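Local atomic coordinates of cysteine hydrolase (Vibrio cholerae, PDB entry 6V98), a protein that probably acts as a cysteine hydrolase of the papain-like clan, serving as an effector that the type VI secretion system delivers into target cells. Residues A[5-10]-A[116-121]; A[62-67]-A[143-148]; A[11-16]-A[110-115]; A[82-87]-A[97-102]. All blocks are in the same frame, centred on the assembly; numbering follows the deposited sequence.

Contact 1: residues A[5-10]-A[116-121]; sequences DFLIPV and VVLRGK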
loop_
_atom_site.group_PDB
_atom_site.type_symbol
_atom_site.label_atom_id
_atom_site.label_comp_id
_atom_site.label_asym_id
_atom_site.label_seq_id
_atom_site.Cartn_x
_atom_site.Cartn_y
_atom_site.Cartn_z
ATOM N N ASP A 5 1.471 1.844 -15.483
ATOM C CA ASP A 5 1.817 2.236 -14.131
ATOM C C ASP A 5 1.867 1.008 -13.227
ATOM O O ASP A 5 1.484 -0.103 -13.617
ATOM C CB ASP A 5 0.804 3.251 -13.605
ATOM C CG ASP A 5 0.671 4.454 -14.521
ATOM O OD1 ASP A 5 1.718 5.044 -14.892
ATOM O OD2 ASP A 5 -0.469 4.802 -14.879
ATOM N N PHE A 6 2.330 1.225 -11.997
ATOM C CA PHE A 6 2.458 0.180 -10.994
ATOM C C PHE A 6 1.664 0.570 -9.759
ATOM O O PHE A 6 1.735 1.718 -9.308
ATOM C CB PHE A 6 3.918 -0.042 -10.551
ATOM C CG PHE A 6 4.880 -0.374 -11.669
ATOM C CD1 PHE A 6 5.319 0.607 -12.539
ATOM C CD2 PHE A 6 5.389 -1.660 -11.801
ATOM C CE1 PHE A 6 6.243 0.302 -13.554
ATOM C CE2 PHE A 6 6.307 -1.976 -12.813
ATOM C CZ PHE A 6 6.724 -0.993 -13.686
ATOM N N LEU A 7 0.915 -0.388 -9.220
ATOM C CA LEU A 7 0.308 -0.274 -7.894
ATOM C C LEU A 7 0.754 -1.493 -7.097
ATOM O O LEU A 7 0.501 -2.633 -7.507
ATOM C CB LEU A 7 -1.224 -0.189 -7.967
ATOM C CG LEU A 7 -1.891 0.340 -6.691
ATOM C CD1 LEU A 7 -1.648 1.849 -6.568
ATOM C CD2 LEU A 7 -3.395 0.037 -6.671
ATOM N N ILE A 8 1.441 -1.255 -5.984
ATOM C CA ILE A 8 2.033 -2.327 -5.192
ATOM C C ILE A 8 1.453 -2.261 -3.788
ATOM O O ILE A 8 2.020 -1.580 -2.915
ATOM C CB ILE A 8 3.567 -2.225 -5.166
ATOM C CG1 ILE A 8 4.110 -2.126 -6.591
ATOM C CG2 ILE A 8 4.175 -3.417 -4.435
ATOM C CD1 ILE A 8 5.620 -1.989 -6.646
ATOM N N PRO A 9 0.313 -2.902 -3.543
ATOM C CA PRO A 9 -0.125 -3.128 -2.165
ATOM C C PRO A 9 0.980 -3.841 -1.410
ATOM O O PRO A 9 1.564 -4.806 -1.909
ATOM C CB PRO A 9 -1.370 -4.014 -2.327
ATOM C CG PRO A 9 -1.872 -3.726 -3.739
ATOM C CD PRO A 9 -0.602 -3.497 -4.533
ATOM N N VAL A 10 1.285 -3.354 -0.209
ATOM C CA VAL A 10 2.309 -3.965 0.637
ATOM C C VAL A 10 1.692 -4.246 1.999
ATOM O O VAL A 10 0.992 -3.394 2.553
ATOM C CB VAL A 10 3.567 -3.076 0.748
ATOM C CG1 VAL A 10 4.262 -2.987 -0.626
ATOM C CG2 VAL A 10 3.226 -1.681 1.249
ATOM N N VAL A 116 1.806 -7.535 -3.769
ATOM C CA VAL A 116 1.470 -7.911 -5.137
ATOM C C VAL A 116 1.808 -6.733 -6.030
ATOM O O VAL A 116 1.792 -5.577 -5.591
ATOM C CB VAL A 116 -0.017 -8.311 -5.311
ATOM C CG1 VAL A 116 -0.312 -9.579 -4.532
ATOM C CG2 VAL A 116 -0.957 -7.155 -4.888
ATOM N N VAL A 117 2.095 -7.020 -7.296
ATOM C CA VAL A 117 2.445 -5.988 -8.262
ATOM C C VAL A 117 1.346 -5.945 -9.311
ATOM O O VAL A 117 1.163 -6.901 -10.072
ATOM C CB VAL A 117 3.816 -6.244 -8.898
ATOM C CG1 VAL A 117 4.151 -5.135 -9.859
ATOM C CG2 VAL A 117 4.896 -6.370 -7.804
ATOM N N LEU A 118 0.622 -4.832 -9.361
ATOM C CA LEU A 118 -0.504 -4.651 -10.263
ATOM C C LEU A 118 -0.136 -3.616 -11.309
ATOM O O LEU A 118 0.600 -2.671 -11.025
ATOM C CB LEU A 118 -1.745 -4.175 -9.499
ATOM C CG LEU A 118 -2.078 -4.913 -8.211
ATOM C CD1 LEU A 118 -3.240 -4.244 -7.531
ATOM C CD2 LEU A 118 -2.360 -6.385 -8.505
ATOM N N ARG A 119 -0.670 -3.783 -12.515
ATOM C CA ARG A 119 -0.301 -2.924 -13.633
ATOM C C ARG A 119 -1.534 -2.387 -14.347
ATOM O O ARG A 119 -2.527 -3.099 -14.522
ATOM C CB ARG A 119 0.580 -3.683 -14.644
ATOM C CG ARG A 119 1.873 -4.250 -14.055
ATOM C CD ARG A 119 2.824 -3.167 -13.550
ATOM N NE ARG A 119 3.304 -2.267 -14.600
ATOM C CZ ARG A 119 4.251 -2.581 -15.487
ATOM N NH1 ARG A 119 4.814 -3.779 -15.471
ATOM N NH2 ARG A 119 4.633 -1.695 -16.395
ATOM N N GLY A 120 -1.432 -1.155 -14.821
ATOM C CA GLY A 120 -2.494 -0.558 -15.606
ATOM C C GLY A 120 -2.183 0.904 -15.835
ATOM O O GLY A 120 -1.151 1.419 -15.395
ATOM N N LYS A 121 -3.093 1.571 -16.546
ATOM C CA LYS A 121 -2.975 3.009 -16.782
ATOM C C LYS A 121 -3.862 3.704 -15.760
ATOM O O LYS A 121 -5.079 3.784 -15.942
ATOM C CB LYS A 121 -3.370 3.373 -18.210
ATOM C CG LYS A 121 -2.481 2.743 -19.278
ATOM C CD LYS A 121 -1.067 3.309 -19.204
ATOM C CE LYS A 121 -0.141 2.692 -20.240
ATOM N NZ LYS A 121 -0.824 1.779 -21.192
#

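Contact 2: residues A[62-67]-A[143-148]; sequences YGRYKN and IPYDLD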
loop_
_atom_site.group_PDB
_atom_site.type_symbol
_atom_site.label_atom_id
_atom_site.label_comp_id
_atom_site.label_asym_id
_atom_site.label_seq_id
_atom_site.Cartn_x
_atom_site.Cartn_y
_atom_site.Cartn_z
ATOM N N TYR A 62 -3.408 3.968 5.509
ATOM C CA TYR A 62 -4.499 4.354 6.394
ATOM C C TYR A 62 -4.362 3.583 7.694
ATOM O O TYR A 62 -4.117 2.376 7.680
ATOM C CB TYR A 62 -5.835 4.048 5.740
ATOM C CG TYR A 62 -7.028 4.244 6.645
ATOM C CD1 TYR A 62 -7.480 5.520 6.960
ATOM C CD2 TYR A 62 -7.707 3.153 7.180
ATOM C CE1 TYR A 62 -8.597 5.701 7.783
ATOM C CE2 TYR A 62 -8.809 3.327 8.009
ATOM C CZ TYR A 62 -9.238 4.604 8.302
ATOM O OH TYR A 62 -10.325 4.790 9.105
ATOM N N GLY A 63 -4.510 4.266 8.818
ATOM C CA GLY A 63 -4.289 3.579 10.072
ATOM C C GLY A 63 -4.553 4.501 11.235
ATOM O O GLY A 63 -5.070 5.606 11.070
ATOM N N ARG A 64 -4.175 4.036 12.423
ATOM C CA ARG A 64 -4.446 4.812 13.630
ATOM C C ARG A 64 -3.308 5.808 13.849
ATOM O O ARG A 64 -2.452 5.672 14.723
ATOM C CB ARG A 64 -4.681 3.882 14.812
ATOM C CG ARG A 64 -6.106 3.321 14.782
ATOM C CD ARG A 64 -6.474 2.575 16.046
ATOM N NE ARG A 64 -5.748 1.316 16.154
ATOM C CZ ARG A 64 -6.031 0.369 17.043
ATOM N NH1 ARG A 64 -7.027 0.540 17.905
ATOM N NH2 ARG A 64 -5.317 -0.748 17.073
ATOM N N TYR A 65 -3.310 6.825 12.993
ATOM C CA TYR A 65 -2.353 7.920 13.044
ATOM C C TYR A 65 -2.990 9.139 13.685
ATOM O O TYR A 65 -4.192 9.382 13.548
ATOM C CB TYR A 65 -1.848 8.263 11.641
ATOM C CG TYR A 65 -1.260 7.064 10.952
ATOM C CD1 TYR A 65 -0.012 6.577 11.319
ATOM C CD2 TYR A 65 -1.950 6.409 9.935
ATOM C CE1 TYR A 65 0.531 5.476 10.699
ATOM C CE2 TYR A 65 -1.413 5.295 9.314
ATOM C CZ TYR A 65 -0.174 4.835 9.697
ATOM O OH TYR A 65 0.387 3.727 9.085
ATOM N N LYS A 66 -2.161 9.908 14.389
ATOM C CA LYS A 66 -2.637 11.062 15.138
ATOM C C LYS A 66 -3.204 12.124 14.209
ATOM O O LYS A 66 -2.699 12.340 13.108
ATOM C CB LYS A 66 -1.480 11.653 15.946
ATOM C CG LYS A 66 -1.341 11.108 17.341
ATOM C CD LYS A 66 -1.013 12.248 18.295
ATOM C CE LYS A 66 0.136 11.908 19.212
ATOM N NZ LYS A 66 0.540 13.097 20.017
ATOM N N ASN A 67 -4.253 12.809 14.665
ATOM C CA ASN A 67 -4.813 13.945 13.933
ATOM C C ASN A 67 -5.447 14.885 14.938
ATOM O O ASN A 67 -6.561 14.634 15.424
ATOM C CB ASN A 67 -5.833 13.529 12.876
ATOM C CG ASN A 67 -6.362 14.721 12.067
ATOM O OD1 ASN A 67 -6.081 15.885 12.382
ATOM N ND2 ASN A 67 -7.139 14.429 11.027
ATOM N N ILE A 143 -15.500 8.189 7.699
ATOM C CA ILE A 143 -15.914 6.879 8.224
ATOM C C ILE A 143 -14.924 6.445 9.297
ATOM O O ILE A 143 -13.712 6.388 9.016
ATOM C CB ILE A 143 -15.969 5.842 7.105
ATOM C CG1 ILE A 143 -16.970 6.246 6.022
ATOM C CG2 ILE A 143 -16.351 4.487 7.691
ATOM C CD1 ILE A 143 -18.386 6.213 6.516
ATOM N N PRO A 144 -15.379 6.095 10.499
ATOM C CA PRO A 144 -14.442 5.772 11.583
ATOM C C PRO A 144 -13.657 4.501 11.305
ATOM O O PRO A 144 -14.141 3.562 10.664
ATOM C CB PRO A 144 -15.352 5.578 12.801
ATOM C CG PRO A 144 -16.684 6.174 12.412
ATOM C CD PRO A 144 -16.784 6.021 10.936
ATOM N N TYR A 145 -12.436 4.477 11.836
ATOM C CA TYR A 145 -11.609 3.282 11.809
ATOM C C TYR A 145 -12.344 2.102 12.443
ATOM O O TYR A 145 -12.997 2.242 13.483
ATOM C CB TYR A 145 -10.305 3.551 12.560
ATOM C CG TYR A 145 -9.375 2.370 12.556
ATOM C CD1 TYR A 145 -9.359 1.473 13.622
ATOM C CD2 TYR A 145 -8.537 2.142 11.493
ATOM C CE1 TYR A 145 -8.523 0.378 13.624
ATOM C CE2 TYR A 145 -7.703 1.063 11.488
ATOM C CZ TYR A 145 -7.694 0.178 12.552
ATOM O OH TYR A 145 -6.851 -0.920 12.564
ATOM N N ASP A 146 -12.233 0.933 11.814
ATOM C CA ASP A 146 -12.775 -0.306 12.366
ATOM C C ASP A 146 -11.797 -1.426 12.068
ATOM O O ASP A 146 -11.519 -1.708 10.901
ATOM C CB ASP A 146 -14.153 -0.643 11.786
ATOM C CG ASP A 146 -14.795 -1.844 12.480
ATOM O OD1 ASP A 146 -14.302 -2.981 12.316
ATOM O OD2 ASP A 146 -15.791 -1.654 13.199
ATOM N N LEU A 147 -11.289 -2.068 13.122
ATOM C CA LEU A 147 -10.225 -3.054 12.953
ATOM C C LEU A 147 -10.611 -4.163 11.981
ATOM O O LEU A 147 -9.738 -4.722 11.303
ATOM C CB LEU A 147 -9.870 -3.647 14.318
ATOM C CG LEU A 147 -8.629 -4.524 14.364
ATOM C CD1 LEU A 147 -7.393 -3.725 13.959
ATOM C CD2 LEU A 147 -8.471 -5.074 15.773
ATOM N N ASP A 148 -11.897 -4.521 11.932
ATOM C CA ASP A 148 -12.415 -5.605 11.095
ATOM C C ASP A 148 -12.736 -5.161 9.670
ATOM O O ASP A 148 -12.419 -5.864 8.700
ATOM C CB ASP A 148 -13.705 -6.175 11.700
ATOM C CG ASP A 148 -13.470 -7.025 12.929
ATOM O OD1 ASP A 148 -12.363 -7.573 13.095
ATOM O OD2 ASP A 148 -14.415 -7.154 13.735
HETATM O O HOH W 1 -11.272 7.008 9.729
HETATM O O HOH W 2 -4.731 -0.602 14.347
#

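Contact 3: residues A[11-16]-A[110-115]; sequences VFPDYL and EGRISG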
loop_
_atom_site.group_PDB
_atom_site.type_symbol
_atom_site.label_atom_id
_atom_site.label_comp_id
_atom_site.label_asym_id
_atom_site.label_seq_id
_atom_site.Cartn_x
_atom_site.Cartn_y
_atom_site.Cartn_z
ATOM N N VAL A 11 1.925 -5.448 2.524
ATOM C CA VAL A 11 1.495 -5.827 3.860
ATOM C C VAL A 11 2.732 -6.191 4.669
ATOM O O VAL A 11 3.679 -6.787 4.144
ATOM C CB VAL A 11 0.489 -6.999 3.821
ATOM C CG1 VAL A 11 0.182 -7.505 5.224
ATOM C CG2 VAL A 11 -0.810 -6.558 3.114
ATOM N N PHE A 12 2.730 -5.800 5.938
ATOM C CA PHE A 12 3.798 -6.112 6.882
ATOM C C PHE A 12 3.223 -7.166 7.810
ATOM O O PHE A 12 2.610 -6.828 8.830
ATOM C CB PHE A 12 4.218 -4.858 7.655
ATOM C CG PHE A 12 4.479 -3.662 6.766
ATOM C CD1 PHE A 12 3.481 -2.719 6.534
ATOM C CD2 PHE A 12 5.720 -3.496 6.152
ATOM C CE1 PHE A 12 3.717 -1.630 5.706
ATOM C CE2 PHE A 12 5.972 -2.412 5.337
ATOM C CZ PHE A 12 4.965 -1.474 5.109
ATOM N N PRO A 13 3.362 -8.456 7.493
ATOM C CA PRO A 13 2.599 -9.472 8.236
ATOM C C PRO A 13 3.028 -9.628 9.678
ATOM O O PRO A 13 2.262 -10.181 10.475
ATOM C CB PRO A 13 2.858 -10.766 7.449
ATOM C CG PRO A 13 3.691 -10.384 6.268
ATOM C CD PRO A 13 4.310 -9.065 6.549
ATOM N N ASP A 14 4.229 -9.181 10.037
ATOM C CA ASP A 14 4.735 -9.330 11.394
ATOM C C ASP A 14 4.566 -8.065 12.225
ATOM O O ASP A 14 5.068 -8.003 13.353
ATOM C CB ASP A 14 6.197 -9.752 11.350
ATOM C CG ASP A 14 6.381 -11.075 10.645
ATOM O OD1 ASP A 14 5.559 -11.988 10.883
ATOM O OD2 ASP A 14 7.328 -11.194 9.849
ATOM N N TYR A 15 3.882 -7.068 11.675
ATOM C CA TYR A 15 3.579 -5.817 12.360
ATOM C C TYR A 15 2.691 -6.082 13.567
ATOM O O TYR A 15 1.739 -6.861 13.492
ATOM C CB TYR A 15 2.876 -4.902 11.361
ATOM C CG TYR A 15 2.595 -3.478 11.756
ATOM C CD1 TYR A 15 3.386 -2.447 11.269
ATOM C CD2 TYR A 15 1.501 -3.157 12.546
ATOM C CE1 TYR A 15 3.115 -1.137 11.578
ATOM C CE2 TYR A 15 1.222 -1.842 12.869
ATOM C CZ TYR A 15 2.030 -0.838 12.380
ATOM O OH TYR A 15 1.764 0.469 12.701
ATOM N N LEU A 16 2.991 -5.424 14.687
ATOM C CA LEU A 16 2.296 -5.686 15.940
ATOM C C LEU A 16 1.377 -4.521 16.264
ATOM O O LEU A 16 1.827 -3.374 16.335
ATOM C CB LEU A 16 3.286 -5.914 17.083
ATOM C CG LEU A 16 4.029 -7.251 17.012
ATOM C CD1 LEU A 16 5.192 -7.288 17.976
ATOM C CD2 LEU A 16 3.072 -8.399 17.276
ATOM N N GLU A 110 10.070 -2.185 10.626
ATOM C CA GLU A 110 11.311 -2.798 10.175
ATOM C C GLU A 110 11.127 -4.293 9.964
ATOM O O GLU A 110 12.022 -5.094 10.238
ATOM C CB GLU A 110 12.464 -2.514 11.148
ATOM C CG GLU A 110 12.827 -1.038 11.243
ATOM C CD GLU A 110 13.829 -0.765 12.343
ATOM O OE1 GLU A 110 13.414 -0.626 13.504
ATOM O OE2 GLU A 110 15.032 -0.735 12.045
ATOM N N GLY A 111 9.945 -4.676 9.471
ATOM C CA GLY A 111 9.637 -6.056 9.197
ATOM C C GLY A 111 9.602 -6.353 7.704
ATOM O O GLY A 111 9.771 -5.479 6.851
ATOM N N ARG A 112 9.350 -7.625 7.405
ATOM C CA ARG A 112 9.277 -8.067 6.020
ATOM C C ARG A 112 7.993 -7.568 5.367
ATOM O O ARG A 112 7.028 -7.189 6.035
ATOM C CB ARG A 112 9.344 -9.598 5.919
ATOM C CG ARG A 112 8.064 -10.328 6.346
ATOM C CD ARG A 112 8.272 -11.836 6.442
ATOM N NE ARG A 112 7.113 -12.544 7.003
ATOM C CZ ARG A 112 6.163 -13.127 6.273
ATOM N NH1 ARG A 112 6.209 -13.083 4.943
ATOM N NH2 ARG A 112 5.162 -13.761 6.869
ATOM N N ILE A 113 7.991 -7.593 4.036
ATOM C CA ILE A 113 6.862 -7.141 3.231
ATOM C C ILE A 113 6.358 -8.315 2.410
ATOM O O ILE A 113 7.157 -9.061 1.836
ATOM C CB ILE A 113 7.266 -5.966 2.323
ATOM C CG1 ILE A 113 7.610 -4.744 3.176
ATOM C CG2 ILE A 113 6.163 -5.667 1.267
ATOM C CD1 ILE A 113 8.090 -3.557 2.401
ATOM N N SER A 114 5.040 -8.505 2.397
ATOM C CA SER A 114 4.352 -9.328 1.408
ATOM C C SER A 114 3.550 -8.396 0.512
ATOM O O SER A 114 2.765 -7.598 1.019
ATOM C CB SER A 114 3.412 -10.336 2.080
ATOM O OG SER A 114 4.106 -11.244 2.917
ATOM N N GLY A 115 3.737 -8.488 -0.814
ATOM C CA GLY A 115 3.053 -7.587 -1.719
ATOM C C GLY A 115 2.569 -8.284 -2.978
ATOM O O GLY A 115 2.846 -9.462 -3.213
HETATM O O HOH W 3 6.221 -7.500 8.553
HETATM O O HOH W 4 9.442 -9.501 9.580
#

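Contact 4: residues A[82-87]-A[97-102]; sequences SNVTIK and LKVLKE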
loop_
_atom_site.group_PDB
_atom_site.type_symbol
_atom_site.label_atom_id
_atom_site.label_comp_id
_atom_site.label_asym_id
_atom_site.label_seq_id
_atom_site.Cartn_x
_atom_site.Cartn_y
_atom_site.Cartn_z
ATOM N N SER A 82 11.760 7.577 -1.948
ATOM C CA SER A 82 12.548 7.794 -3.150
ATOM C C SER A 82 11.755 7.373 -4.381
ATOM O O SER A 82 10.867 6.522 -4.312
ATOM C CB SER A 82 13.865 7.014 -3.084
ATOM O OG SER A 82 14.642 7.404 -1.959
ATOM N N ASN A 83 12.084 7.979 -5.516
ATOM C CA ASN A 83 11.566 7.483 -6.780
ATOM C C ASN A 83 12.361 6.262 -7.225
ATOM O O ASN A 83 13.520 6.071 -6.844
ATOM C CB ASN A 83 11.633 8.562 -7.854
ATOM C CG ASN A 83 10.727 9.729 -7.540
ATOM O OD1 ASN A 83 9.692 9.559 -6.907
ATOM N ND2 ASN A 83 11.117 10.919 -7.974
ATOM N N VAL A 84 11.730 5.435 -8.045
ATOM C CA VAL A 84 12.390 4.276 -8.614
ATOM C C VAL A 84 12.923 4.634 -9.997
ATOM O O VAL A 84 12.582 5.663 -10.577
ATOM C CB VAL A 84 11.451 3.048 -8.681
ATOM C CG1 VAL A 84 10.968 2.675 -7.287
ATOM C CG2 VAL A 84 10.264 3.315 -9.614
ATOM N N THR A 85 13.769 3.767 -10.536
ATOM C CA THR A 85 14.278 3.890 -11.894
ATOM C C THR A 85 13.591 2.859 -12.771
ATOM O O THR A 85 13.552 1.674 -12.427
ATOM C CB THR A 85 15.788 3.685 -11.938
ATOM O OG1 THR A 85 16.410 4.618 -11.044
ATOM C CG2 THR A 85 16.306 3.899 -13.359
ATOM N N ILE A 86 13.032 3.313 -13.885
ATOM C CA ILE A 86 12.428 2.430 -14.867
ATOM C C ILE A 86 13.424 2.258 -16.001
ATOM O O ILE A 86 13.954 3.245 -16.525
ATOM C CB ILE A 86 11.097 2.987 -15.396
ATOM C CG1 ILE A 86 10.170 3.431 -14.260
ATOM C CG2 ILE A 86 10.417 1.935 -16.264
ATOM C CD1 ILE A 86 9.702 2.314 -13.372
ATOM N N LYS A 87 13.686 1.010 -16.374
ATOM C CA LYS A 87 14.610 0.693 -17.457
ATOM C C LYS A 87 13.931 -0.326 -18.357
ATOM O O LYS A 87 13.659 -1.451 -17.928
ATOM C CB LYS A 87 15.932 0.156 -16.913
ATOM C CG LYS A 87 16.802 -0.510 -17.963
ATOM C CD LYS A 87 18.205 0.056 -17.953
ATOM C CE LYS A 87 18.993 -0.411 -19.169
ATOM N NZ LYS A 87 18.360 0.049 -20.436
ATOM N N LEU A 97 14.417 -1.827 -4.078
ATOM C CA LEU A 97 14.933 -2.164 -2.752
ATOM C C LEU A 97 15.071 -0.927 -1.872
ATOM O O LEU A 97 14.827 -0.986 -0.662
ATOM C CB LEU A 97 16.297 -2.861 -2.863
ATOM C CG LEU A 97 16.370 -4.375 -3.071
ATOM C CD1 LEU A 97 17.798 -4.772 -3.464
ATOM C CD2 LEU A 97 15.921 -5.112 -1.814
ATOM N N LYS A 98 15.495 0.197 -2.452
ATOM C CA LYS A 98 15.669 1.409 -1.659
ATOM C C LYS A 98 14.335 1.894 -1.109
ATOM O O LYS A 98 14.245 2.308 0.053
ATOM C CB LYS A 98 16.329 2.495 -2.506
ATOM C CG LYS A 98 16.602 3.777 -1.760
ATOM C CD LYS A 98 17.353 4.752 -2.631
ATOM C CE LYS A 98 17.559 6.059 -1.907
ATOM N NZ LYS A 98 18.200 7.053 -2.805
ATOM N N VAL A 99 13.281 1.820 -1.929
ATOM C CA VAL A 99 11.947 2.218 -1.495
ATOM C C VAL A 99 11.403 1.245 -0.463
ATOM O O VAL A 99 10.751 1.651 0.504
ATOM C CB VAL A 99 11.004 2.318 -2.710
ATOM C CG1 VAL A 99 9.539 2.493 -2.256
ATOM C CG2 VAL A 99 11.432 3.465 -3.609
ATOM N N LEU A 100 11.622 -0.057 -0.669
ATOM C CA LEU A 100 11.067 -1.034 0.259
ATOM C C LEU A 100 11.696 -0.873 1.635
ATOM O O LEU A 100 11.001 -0.905 2.655
ATOM C CB LEU A 100 11.267 -2.447 -0.282
ATOM C CG LEU A 100 10.430 -2.775 -1.536
ATOM C CD1 LEU A 100 10.746 -4.174 -2.059
ATOM C CD2 LEU A 100 8.917 -2.616 -1.257
ATOM N N LYS A 101 13.014 -0.680 1.678
ATOM C CA LYS A 101 13.670 -0.415 2.953
ATOM C C LYS A 101 13.104 0.838 3.621
ATOM O O LYS A 101 12.884 0.857 4.839
ATOM C CB LYS A 101 15.171 -0.270 2.740
ATOM C CG LYS A 101 15.962 -0.383 4.013
ATOM C CD LYS A 101 17.449 -0.431 3.724
ATOM C CE LYS A 101 18.141 -1.329 4.734
ATOM N NZ LYS A 101 18.340 -0.636 6.028
ATOM N N GLU A 102 12.899 1.907 2.848
ATOM C CA GLU A 102 12.324 3.129 3.408
ATOM C C GLU A 102 10.965 2.847 4.030
ATOM O O GLU A 102 10.691 3.242 5.170
ATOM C CB GLU A 102 12.208 4.203 2.321
ATOM C CG GLU A 102 13.563 4.790 1.873
ATOM C CD GLU A 102 13.434 5.696 0.655
ATOM O OE1 GLU A 102 12.424 5.573 -0.056
ATOM O OE2 GLU A 102 14.335 6.521 0.402
#

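Contact 1: residues A[5-10]-A[116-121]
Two antiparallel strands pair here in the buried middle of the main sheet, Asp-5 to Pro-9 running against Val-116 to Gly-120. The short segments are 4.7 Å apart at closest approach, and their directions differ by 153°. Leu-7 and Leu-118 form a hydrogen-bonded pair, with Leu-7 N reaching Leu-118 O at 2.9 Å and the reverse bond equally long. At the next rung Pro-9 has no N-H to offer Val-116 O. That buried oxygen has no hydrogen-bond partner in the model and instead meets Ile-8 CA at 3.3 Å, a CA-H...O contact. On the Leu-7 side, Pro-9 CD rests against Val-116 CG2 at 3.7 Å, the two side chains crossing at about a right angle. The other side carries Phe-6 and Arg-119. The arginine chain bends at chi2 (-64°) and again at chi3, which lays its guanidinium flat over one ring face, a cation-pi stack with CZ 3.7 Å from the ring centroid and planes only 7° apart. In its own plane, NE donates to Asp-5 O at 3.0 Å, approaching from above the carbonyl plane; NH2 is held by Asp-4 O. Asp-5 OD2 turns instead to the backbone N of Phe-122 and Phe-123. Helices 154-162 and 176-184 cover the Leu-7 side, giving an antiparallel sheet with helices packed on this face, consistent with the papain-like clan to which the family is assigned.

Contact 2: residues A[62-67]-A[143-148]
Tyr-145 presents one ring face to Arg-64 and an edge to Tyr-62. Arg-64 CG sits over the centre of that face, 3.9 Å from the ring centroid and almost on the ring normal, a CH-pi contact. Beyond it CD stays close to Tyr-145 CE1, and the bend at chi3 (-70°) brings the guanidinium to within 14° of parallel with the ring. Its end is held mainly by Val-19 O and Ala-20 O, while a water links Arg-64 NH2, weakly, to Tyr-145 OH, 2.8 Å from the water. Strand 57-63 ends at this point, and Arg-64 is the centre of an inverse gamma turn that carries the chain off the sheet; opposite it runs the irregular loop between helices 123-134 and 154-162, where Asp-146 OD1 accepts from Asp-148 N in an Asx turn. The two tyrosine rings are inclined at 37°, neither stacked nor edge-to-face, with Tyr-62 CE2 3.7 Å from Tyr-145 CD2. Tyr-62 OH reaches past that ring to lie 3.4 Å from Tyr-145 CA, and a second water joins it to Ile-143 O. The Tyr-62 ring also meets His-150, two positions before the arsenic-modified Cys-152.

Contact 3: residues A[11-16]-A[110-115]
The guanidinium of Arg-112 has Pro-13 CG over one face, 3.7 Å from CZ and above the centre of the group, while Asp-14 OD2 lies near its edge. NE donates to that oxygen at 3.2 Å, the hydrogen bond of a salt bridge. The fit is not flat: the carboxylate is turned 55° against the guanidinium, and NE approaches OD2 on its syn side but out of the carboxylate plane. Arg-112 CG stands in the crowded position between backbone N and carbonyl carbon (chi1 74°), and the chain then runs extended to NE, carrying the charged group across Pro-13 to Asp-14. The Phe-12 ring meets Ile-113 obliquely, CE2 lying 3.6 Å from Ile-113 CG1, with the two side chains side by side. Two waters bridge the loops, one between backbone atoms, the other between carboxylate and amide. The first accepts from Asp-14 N and donates to Arg-112 O at 2.7 Å; the second donates to Asp-14 OD2 and accepts from Arg-112 N, so this carboxylate oxygen is gripped twice. Behind them Val-11 and Ser-114 make a hydrogen-bonded antiparallel pair, Val-11 N to Ser-114 O and Ser-114 N to Val-11 O both measuring 2.8 Å. Ser-114 OG touches Pro-13 CG at 3.5 Å, and the serine side chain lies about 5 Å from a bound calcium ion, beside its ligand Gln-184. What emerges is the end of an antiparallel strand ladder, where strand 5-12 leaves the sheet through a type I beta turn from Phe-12 to Tyr-15.

Contact 4: residues A[82-87]-A[97-102]
Ser-82 meets Glu-102 and Lys-98 on the helix with every atom of its short side chain. CB is 3.6 Å from Glu-102 OE1 and equally far from OE2, which places it opposite the carboxylate, and the end of Lys-98 also lies near it. At the tip, with OG turned beside the backbone N (chi1 -59°), the hydroxyl donates to Glu-102 OE2 in a short bond of 2.5 Å. Hydroxyl and amide thereby face the same carboxylate: Ser-82 N donates to Glu-102 OE1 at 2.8 Å, almost straight (176°), on the syn lone pair. Amide and hydroxyl of one residue thus hold both carboxylate oxygens, which fixes the rotation of the carboxylate and probably favours its ionised form. Lys-98, extended beyond CG, runs past the hydroxyl and brings CE within 3.2 Å of Ser-82 OG. Beneath, Val-99 CG2 presses on Ser-82 O at 3.2 Å, a buried carbonyl oxygen with no hydrogen-bond partner in the model. The same methyl packs against Val-84 CG1 at 3.8 Å, the two valines crossing at about a right angle. After Val-84 the chain diverges from segment 97-102 toward the short strand 86-87. Val-99 and Leu-100 set helix 93-107 on Ile-48 of strand 44-50, while Val-84 packs on Ile-50; Leu-97 and Leu-100 lean toward strands 188-193 and 198-202.

How the contacts relate
Contacts 1 and 3 are successive parts of one ladder between strands 5-12 and 113-120, their centres 18 Å apart and joined where Val-10 CB meets Ile-113 CG2 at 3.7 Å. Contact 4 covers the face bearing Phe-6 and Ile-113: Phe-6 CE1 lies 4.0 Å from Ile-86 CD1, and Ile-113 CD1 lies 3.9 Å from Leu-100 CD2. The opposite face leads toward the calcium sites, one ion lying about 6 Å from the side chain of Val-116. Contact 2 stands apart, its nearest atoms about 5 Å from contact 3 and about 9 Å from contact 1. Its loop leads to the modified Cys-152, while Val-11 of contact 3 touches the adjoining Met-153.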